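PDB 3KSV: HIT domain-containing protein from Leishmania major, which binds zinc and, as a member of the histidine triad family, probably acts as a nucleotide hydrolase or transferase. Local coordinates for residues A26-T31 / A36-N41; G46-I51 / A75-A80. All blocks are in the same frame, centred on the assembly; numbering follows the deposited sequence.

Contact 1. Residues A26-T31 / A36-N41; sequences AKVAET and AFMDIN
Backbone bonding between Val28, Ala29 and Ala36 ties the two arms of this beta hairpin at the outer edge of the HIT-domain sheet. Ala36 N gives a nearly straight bond (172°) to Ala29 O at 2.9 Å. Ala36 O, in turn, takes Val28 N at 2.8 Å and, more weakly, Ala29 N at 3.4 Å. Two consecutive residues thus face one residue of strand 34-38, a classic beta bulge, and the chain turns a corner at Val28.

The apolar contacts gather on one side. A chi1 of 164° sets Val28 CG1 anti to the backbone N and CG2 anti to the carbonyl carbon; Val28 CG2 lies over Phe37 CA and 3.9 Å from Met38 SD. The bent Met38 chain meets the valine at about a right angle. Ala29 CB and Ala36 CB sit on the same face, 4.2 Å apart, and Ile146 of the second subunit packs on both Val28 and Ala29.

Polar and apolar atoms meet where Ala26 O touches Phe37 CB at 3.4 Å. The ring of Phe37 leads away from the 26-31 segment toward Leu49 and Ile51; the side chains of Phe37 and His108, the predicted active-site residue, are about 6 Å apart.

Directional bonds fix the hairpin's register, while the apolar side chains of Val28 and Ala29, packed by that isoleucine, make this face part of the dimer interface.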
ATOM      1  N   ALA A  26     -12.030 -18.548  -3.116  1.00 26.50           N
ATOM      2  CA  ALA A  26     -12.453 -18.473  -1.728  1.00 26.53           C
ATOM      3  C   ALA A  26     -12.306 -17.031  -1.255  1.00 26.52           C
ATOM      4  O   ALA A  26     -11.224 -16.450  -1.275  1.00 26.01           O
ATOM      5  CB  ALA A  26     -11.640 -19.423  -0.846  1.00 26.52           C
ATOM      6  N   LYS A  27     -13.423 -16.483  -0.824  1.00 25.95           N
ATOM      7  CA  LYS A  27     -13.526 -15.109  -0.388  1.00 26.70           C
ATOM      8  C   LYS A  27     -13.083 -15.004   1.101  1.00 25.85           C
ATOM      9  O   LYS A  27     -13.669 -15.641   1.982  1.00 24.74           O
ATOM     10  CB  LYS A  27     -14.999 -14.777  -0.633  1.00 27.42           C
ATOM     11  CG  LYS A  27     -15.527 -13.413  -0.353  1.00 30.06           C
ATOM     12  CD  LYS A  27     -17.087 -13.523  -0.408  1.00 32.24           C
ATOM     13  CE  LYS A  27     -17.677 -14.121   0.910  1.00 32.74           C
ATOM     14  NZ  LYS A  27     -18.781 -15.105   0.689  1.00 33.26           N
ATOM     15  N   VAL A  28     -11.999 -14.269   1.363  1.00 25.55           N
ATOM     16  CA  VAL A  28     -11.465 -14.080   2.739  1.00 25.36           C
ATOM     17  C   VAL A  28     -12.243 -12.990   3.519  1.00 25.43           C
ATOM     18  O   VAL A  28     -12.369 -13.033   4.754  1.00 26.14           O
ATOM     19  CB  VAL A  28      -9.929 -13.778   2.689  1.00 25.54           C
ATOM     20  CG1 VAL A  28      -9.411 -13.192   3.993  1.00 24.53           C
ATOM     21  CG2 VAL A  28      -9.162 -15.049   2.315  1.00 26.02           C
ATOM     22  N   ALA A  29     -12.779 -12.021   2.792  1.00 25.30           N
ATOM     23  CA  ALA A  29     -13.622 -10.985   3.365  1.00 25.05           C
ATOM     24  C   ALA A  29     -14.294 -10.242   2.217  1.00 25.67           C
ATOM     25  O   ALA A  29     -13.820 -10.283   1.074  1.00 24.89           O
ATOM     26  CB  ALA A  29     -12.809 -10.038   4.216  1.00 24.55           C
ATOM     27  N   GLU A  30     -15.416  -9.603   2.524  1.00 26.57           N
ATOM     28  CA  GLU A  30     -16.172  -8.833   1.549  1.00 27.37           C
ATOM     29  C   GLU A  30     -16.860  -7.697   2.285  1.00 27.30           C
ATOM     30  O   GLU A  30     -17.422  -7.896   3.348  1.00 26.63           O
ATOM     31  CB  GLU A  30     -17.191  -9.715   0.827  1.00 28.21           C
ATOM     32  CG  GLU A  30     -18.009  -8.969  -0.240  1.00 30.72           C
ATOM     33  CD  GLU A  30     -18.940  -9.859  -1.086  1.00 33.84           C
ATOM     34  OE1 GLU A  30     -19.173 -11.044  -0.732  1.00 36.55           O
ATOM     35  OE2 GLU A  30     -19.460  -9.349  -2.115  1.00 35.97           O
ATOM     36  N   THR A  31     -16.744  -6.489   1.749  1.00 27.82           N
ATOM     37  CA  THR A  31     -17.403  -5.328   2.322  1.00 28.38           C
ATOM     38  C   THR A  31     -18.234  -4.764   1.195  1.00 28.47           C
ATOM     39  O   THR A  31     -18.270  -5.340   0.105  1.00 28.53           O
ATOM     40  CB  THR A  31     -16.378  -4.286   2.885  1.00 28.48           C
ATOM     41  OG1 THR A  31     -15.557  -3.787   1.830  1.00 29.26           O
ATOM     42  CG2 THR A  31     -15.475  -4.919   3.940  1.00 28.83           C
ATOM     43  N   ALA A  36     -11.445  -9.357  -0.391  1.00 21.48           N
ATOM     44  CA  ALA A  36     -10.154  -9.977  -0.122  1.00 21.02           C
ATOM     45  C   ALA A  36     -10.161 -11.476  -0.438  1.00 21.54           C
ATOM     46  O   ALA A  36     -11.169 -12.175  -0.227  1.00 21.79           O
ATOM     47  CB  ALA A  36      -9.748  -9.737   1.330  1.00 20.91           C
ATOM     48  N   PHE A  37      -9.027 -11.965  -0.942  1.00 21.99           N
ATOM     49  CA  PHE A  37      -8.809 -13.374  -1.176  1.00 22.40           C
ATOM     50  C   PHE A  37      -7.313 -13.738  -1.211  1.00 22.26           C
ATOM     51  O   PHE A  37      -6.438 -12.874  -1.139  1.00 21.50           O
ATOM     52  CB  PHE A  37      -9.524 -13.814  -2.453  1.00 24.21           C
ATOM     53  CG  PHE A  37      -9.257 -12.945  -3.618  1.00 25.02           C
ATOM     54  CD1 PHE A  37      -8.162 -13.184  -4.430  1.00 28.42           C
ATOM     55  CD2 PHE A  37     -10.102 -11.899  -3.919  1.00 27.85           C
ATOM     56  CE1 PHE A  37      -7.899 -12.381  -5.545  1.00 29.85           C
ATOM     57  CE2 PHE A  37      -9.862 -11.085  -5.019  1.00 29.65           C
ATOM     58  CZ  PHE A  37      -8.747 -11.321  -5.839  1.00 29.91           C
ATOM     59  N   MET A  38      -7.030 -15.031  -1.296  1.00 21.74           N
ATOM     60  CA  MET A  38      -5.653 -15.511  -1.329  1.00 22.23           C
ATOM     61  C   MET A  38      -5.041 -15.349  -2.726  1.00 22.48           C
ATOM     62  O   MET A  38      -5.746 -15.381  -3.739  1.00 22.21           O
ATOM     63  CB  MET A  38      -5.583 -16.972  -0.883  1.00 22.38           C
ATOM     64  CG  MET A  38      -6.233 -17.280   0.495  1.00 23.42           C
ATOM     65  SD  MET A  38      -5.545 -16.351   1.881  1.00 24.37           S
ATOM     66  CE  MET A  38      -3.827 -16.859   1.758  1.00 22.63           C
ATOM     67  N   ASP A  39      -3.725 -15.168  -2.784  1.00 22.71           N
ATOM     68  CA  ASP A  39      -3.030 -15.134  -4.063  1.00 23.36           C
ATOM     69  C   ASP A  39      -2.651 -16.583  -4.380  1.00 23.60           C
ATOM     70  O   ASP A  39      -1.975 -17.244  -3.593  1.00 23.32           O
ATOM     71  CB  ASP A  39      -1.796 -14.223  -4.006  1.00 23.53           C
ATOM     72  CG  ASP A  39      -1.295 -13.803  -5.389  1.00 24.42           C
ATOM     73  OD1 ASP A  39      -1.297 -14.619  -6.303  1.00 26.51           O
ATOM     74  OD2 ASP A  39      -0.849 -12.648  -5.577  1.00 27.64           O
ATOM     75  N   ILE A  40      -3.094 -17.074  -5.535  1.00 23.80           N
ATOM     76  CA  ILE A  40      -2.785 -18.442  -5.946  1.00 24.23           C
ATOM     77  C   ILE A  40      -1.405 -18.538  -6.612  1.00 24.82           C
ATOM     78  O   ILE A  40      -0.968 -19.637  -6.966  1.00 24.65           O
ATOM     79  CB  ILE A  40      -3.878 -19.043  -6.877  1.00 24.49           C
ATOM     80  CG1 ILE A  40      -3.962 -18.262  -8.186  1.00 24.78           C
ATOM     81  CG2 ILE A  40      -5.241 -19.048  -6.172  1.00 23.11           C
ATOM     82  CD1 ILE A  40      -4.495 -19.116  -9.361  1.00 28.48           C
ATOM     83  N   ASN A  41      -0.738 -17.392  -6.794  1.00 25.11           N
ATOM     84  CA  ASN A  41       0.677 -17.347  -7.211  1.00 25.90           C
ATOM     85  C   ASN A  41       1.488 -16.545  -6.199  1.00 25.37           C
ATOM     86  O   ASN A  41       2.012 -15.474  -6.536  1.00 25.56           O
ATOM     87  CB  ASN A  41       0.833 -16.682  -8.585  1.00 26.35           C
ATOM     88  CG  ASN A  41       0.211 -17.481  -9.707  1.00 28.94           C
ATOM     89  OD1 ASN A  41      -0.558 -16.938 -10.511  1.00 31.82           O
ATOM     90  ND2 ASN A  41       0.548 -18.769  -9.784  1.00 30.46           N
TER

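Contact 2. Residues G46-I51 / A75-A80; sequences GHMLVI and AKASRA
Met48 and Val50 meet Ala77 where helix 64-82 lies against the antiparallel sheet of the HIT fold, a helix-on-sheet contact with no hydrogen bond between the two segments. The tight part is a three-residue apolar cluster. Ala77 CB points at strand 48-52 and is received by two side chains: Met48 CE at 3.8 Å from it and Val50 CG2 at 3.9 Å. Met48 runs out extended through chi2 (173°) and then bends at chi3 (-65°), bringing both its sulfur and its terminal methyl against the alanine. Val50 offers a single branch, CG2. With the alanine methyl and the valine side chain between them, Val50 CA and Ala77 CA are 7.8 Å apart.

The packing thins toward Ala80, whose CB also points at the strand but stays 5.1 Å from Met48 SD. Farther round the helix, Lys76 and Arg79 are partly exposed and make no contact with 46-51. Arg79 NH2 instead gives a hydrogen bond to Leu62 O of the second subunit, and Ser78 packs on His60 of that same neighbouring subunit. On the other side of the strand, Leu49 and Ile51 pack against Phe15 of helix 14-20.

Within the helix, Ala75 O is gripped twice from the same face of its carbonyl plane, by Arg79 N and by the hydroxyl of Ser78, with OG donating to that oxygen at 2.6 Å.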
ATOM      1  N   GLY A  46       0.669 -17.524   2.747  1.00 23.30           N
ATOM      2  CA  GLY A  46      -0.273 -16.556   3.357  1.00 22.77           C
ATOM      3  C   GLY A  46      -0.424 -15.215   2.635  1.00 21.91           C
ATOM      4  O   GLY A  46      -1.100 -14.315   3.125  1.00 21.75           O
ATOM      5  N   HIS A  47       0.251 -15.078   1.494  1.00 21.36           N
ATOM      6  CA  HIS A  47       0.142 -13.924   0.584  1.00 20.98           C
ATOM      7  C   HIS A  47      -1.301 -13.757   0.121  1.00 20.67           C
ATOM      8  O   HIS A  47      -1.911 -14.688  -0.437  1.00 20.85           O
ATOM      9  CB  HIS A  47       1.081 -14.155  -0.616  1.00 20.66           C
ATOM     10  CG  HIS A  47       1.117 -13.050  -1.643  1.00 21.03           C
ATOM     11  ND1 HIS A  47       2.072 -13.023  -2.639  1.00 19.50           N
ATOM     12  CD2 HIS A  47       0.325 -11.969  -1.857  1.00 21.40           C
ATOM     13  CE1 HIS A  47       1.875 -11.972  -3.411  1.00 20.60           C
ATOM     14  NE2 HIS A  47       0.821 -11.314  -2.961  1.00 21.30           N
ATOM     15  N   MET A  48      -1.840 -12.565   0.365  1.00 20.68           N
ATOM     16  CA  MET A  48      -3.212 -12.278   0.032  1.00 20.58           C
ATOM     17  C   MET A  48      -3.326 -10.980  -0.707  1.00 20.42           C
ATOM     18  O   MET A  48      -2.358 -10.231  -0.822  1.00 19.46           O
ATOM     19  CB  MET A  48      -4.096 -12.285   1.294  1.00 21.53           C
ATOM     20  CG  MET A  48      -3.836 -11.206   2.339  1.00 22.17           C
ATOM     21  SD  MET A  48      -5.116 -11.270   3.610  1.00 27.78           S
ATOM     22  CE  MET A  48      -6.534 -10.805   2.579  1.00 30.02           C
ATOM     23  N   LEU A  49      -4.537 -10.749  -1.219  1.00 20.78           N
ATOM     24  CA  LEU A  49      -4.875  -9.616  -2.050  1.00 20.59           C
ATOM     25  C   LEU A  49      -6.118  -8.901  -1.505  1.00 20.84           C
ATOM     26  O   LEU A  49      -7.043  -9.549  -1.018  1.00 20.77           O
ATOM     27  CB  LEU A  49      -5.170 -10.096  -3.458  1.00 20.26           C
ATOM     28  CG  LEU A  49      -4.051 -10.862  -4.172  1.00 20.67           C
ATOM     29  CD1 LEU A  49      -4.616 -11.622  -5.378  1.00 19.97           C
ATOM     30  CD2 LEU A  49      -2.943  -9.952  -4.596  1.00 23.05           C
ATOM     31  N   VAL A  50      -6.125  -7.573  -1.572  1.00 20.97           N
ATOM     32  CA  VAL A  50      -7.309  -6.768  -1.260  1.00 21.50           C
ATOM     33  C   VAL A  50      -7.596  -5.895  -2.475  1.00 22.25           C
ATOM     34  O   VAL A  50      -6.744  -5.108  -2.892  1.00 22.36           O
ATOM     35  CB  VAL A  50      -7.081  -5.850  -0.035  1.00 21.54           C
ATOM     36  CG1 VAL A  50      -8.234  -4.870   0.133  1.00 21.96           C
ATOM     37  CG2 VAL A  50      -6.881  -6.675   1.223  1.00 20.80           C
ATOM     38  N   ILE A  51      -8.789  -6.017  -3.034  1.00 22.82           N
ATOM     39  CA  ILE A  51      -9.143  -5.277  -4.244  1.00 24.15           C
ATOM     40  C   ILE A  51     -10.451  -4.488  -4.080  1.00 24.13           C
ATOM     41  O   ILE A  51     -11.343  -4.907  -3.339  1.00 25.14           O
ATOM     42  CB  ILE A  51      -9.269  -6.222  -5.472  1.00 24.26           C
ATOM     43  CG1 ILE A  51     -10.507  -7.080  -5.369  1.00 26.04           C
ATOM     44  CG2 ILE A  51      -8.030  -7.127  -5.610  1.00 25.90           C
ATOM     45  CD1 ILE A  51     -10.895  -7.700  -6.693  1.00 27.29           C
ATOM     46  N   ALA A  75      -6.276  -2.666   6.434  1.00 23.39           N
ATOM     47  CA  ALA A  75      -5.873  -2.690   7.843  1.00 23.49           C
ATOM     48  C   ALA A  75      -6.364  -3.952   8.537  1.00 23.01           C
ATOM     49  O   ALA A  75      -5.645  -4.544   9.325  1.00 22.47           O
ATOM     50  CB  ALA A  75      -6.399  -1.432   8.584  1.00 23.55           C
ATOM     51  N   LYS A  76      -7.595  -4.354   8.246  1.00 22.82           N
ATOM     52  CA  LYS A  76      -8.149  -5.573   8.835  1.00 22.84           C
ATOM     53  C   LYS A  76      -7.386  -6.802   8.363  1.00 22.83           C
ATOM     54  O   LYS A  76      -7.034  -7.670   9.176  1.00 23.14           O
ATOM     55  CB  LYS A  76      -9.631  -5.722   8.495  1.00 22.66           C
ATOM     56  CG  LYS A  76     -10.474  -4.715   9.198  1.00 23.67           C
ATOM     57  CD  LYS A  76     -11.948  -4.951   9.014  1.00 25.07           C
ATOM     58  CE  LYS A  76     -12.762  -4.016   9.916  1.00 25.48           C
ATOM     59  NZ  LYS A  76     -14.215  -4.278   9.778  1.00 24.83           N
ATOM     60  N   ALA A  77      -7.146  -6.865   7.055  1.00 22.10           N
ATOM     61  CA  ALA A  77      -6.370  -7.930   6.446  1.00 22.15           C
ATOM     62  C   ALA A  77      -4.953  -8.010   7.025  1.00 21.77           C
ATOM     63  O   ALA A  77      -4.456  -9.101   7.285  1.00 22.66           O
ATOM     64  CB  ALA A  77      -6.336  -7.766   4.896  1.00 21.06           C
ATOM     65  N   SER A  78      -4.299  -6.868   7.236  1.00 21.79           N
ATOM     66  CA  SER A  78      -2.966  -6.856   7.889  1.00 21.23           C
ATOM     67  C   SER A  78      -2.984  -7.490   9.290  1.00 21.03           C
ATOM     68  O   SER A  78      -2.015  -8.115   9.710  1.00 20.24           O
ATOM     69  CB  SER A  78      -2.408  -5.428   7.969  1.00 21.53           C
ATOM     70  OG  SER A  78      -3.096  -4.655   8.950  1.00 21.64           O
ATOM     71  N   ARG A  79      -4.081  -7.332  10.020  1.00 20.94           N
ATOM     72  CA  ARG A  79      -4.189  -7.945  11.338  1.00 21.81           C
ATOM     73  C   ARG A  79      -4.277  -9.477  11.190  1.00 21.45           C
ATOM     74  O   ARG A  79      -3.700 -10.231  11.990  1.00 20.78           O
ATOM     75  CB  ARG A  79      -5.411  -7.406  12.077  1.00 22.14           C
ATOM     76  CG  ARG A  79      -5.325  -5.942  12.486  1.00 25.66           C
ATOM     77  CD  ARG A  79      -6.720  -5.422  12.754  1.00 29.46           C
ATOM     78  NE  ARG A  79      -6.793  -4.348  13.732  1.00 31.51           N
ATOM     79  CZ  ARG A  79      -6.530  -3.071  13.485  1.00 34.47           C
ATOM     80  NH1 ARG A  79      -6.108  -2.648  12.275  1.00 37.81           N
ATOM     81  NH2 ARG A  79      -6.670  -2.199  14.471  1.00 33.95           N
ATOM     82  N   ALA A  80      -4.984  -9.930  10.147  1.00 20.65           N
ATOM     83  CA  ALA A  80      -5.058 -11.360   9.814  1.00 19.75           C
ATOM     84  C   ALA A  80      -3.667 -11.871   9.484  1.00 19.16           C
ATOM     85  O   ALA A  80      -3.238 -12.912  10.011  1.00 18.86           O
ATOM     86  CB  ALA A  80      -6.019 -11.625   8.644  1.00 19.19           C
TER

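Both contacts involve the same antiparallel sheet: contact 1 joins two of its strands, contact 2 packs a helix on it. Strands 34-38 and 48-52 are neighbours, and Phe37 O and Leu49 N, 2.9 Å apart, probably form a hydrogen bond between them. The centres of contacts 1 and 2 are about 8 Å apart. Contact 1 lies at the sheet's edge and is partly buried; contact 2 is wholly buried among its touching residues. Contact 1 combines backbone hydrogen bonds with apolar contacts, whereas the two segments of contact 2 meet through apolar side chains alone. Ala36 on Met48 carries the apolar layer from one to the other. Each also touches the second subunit.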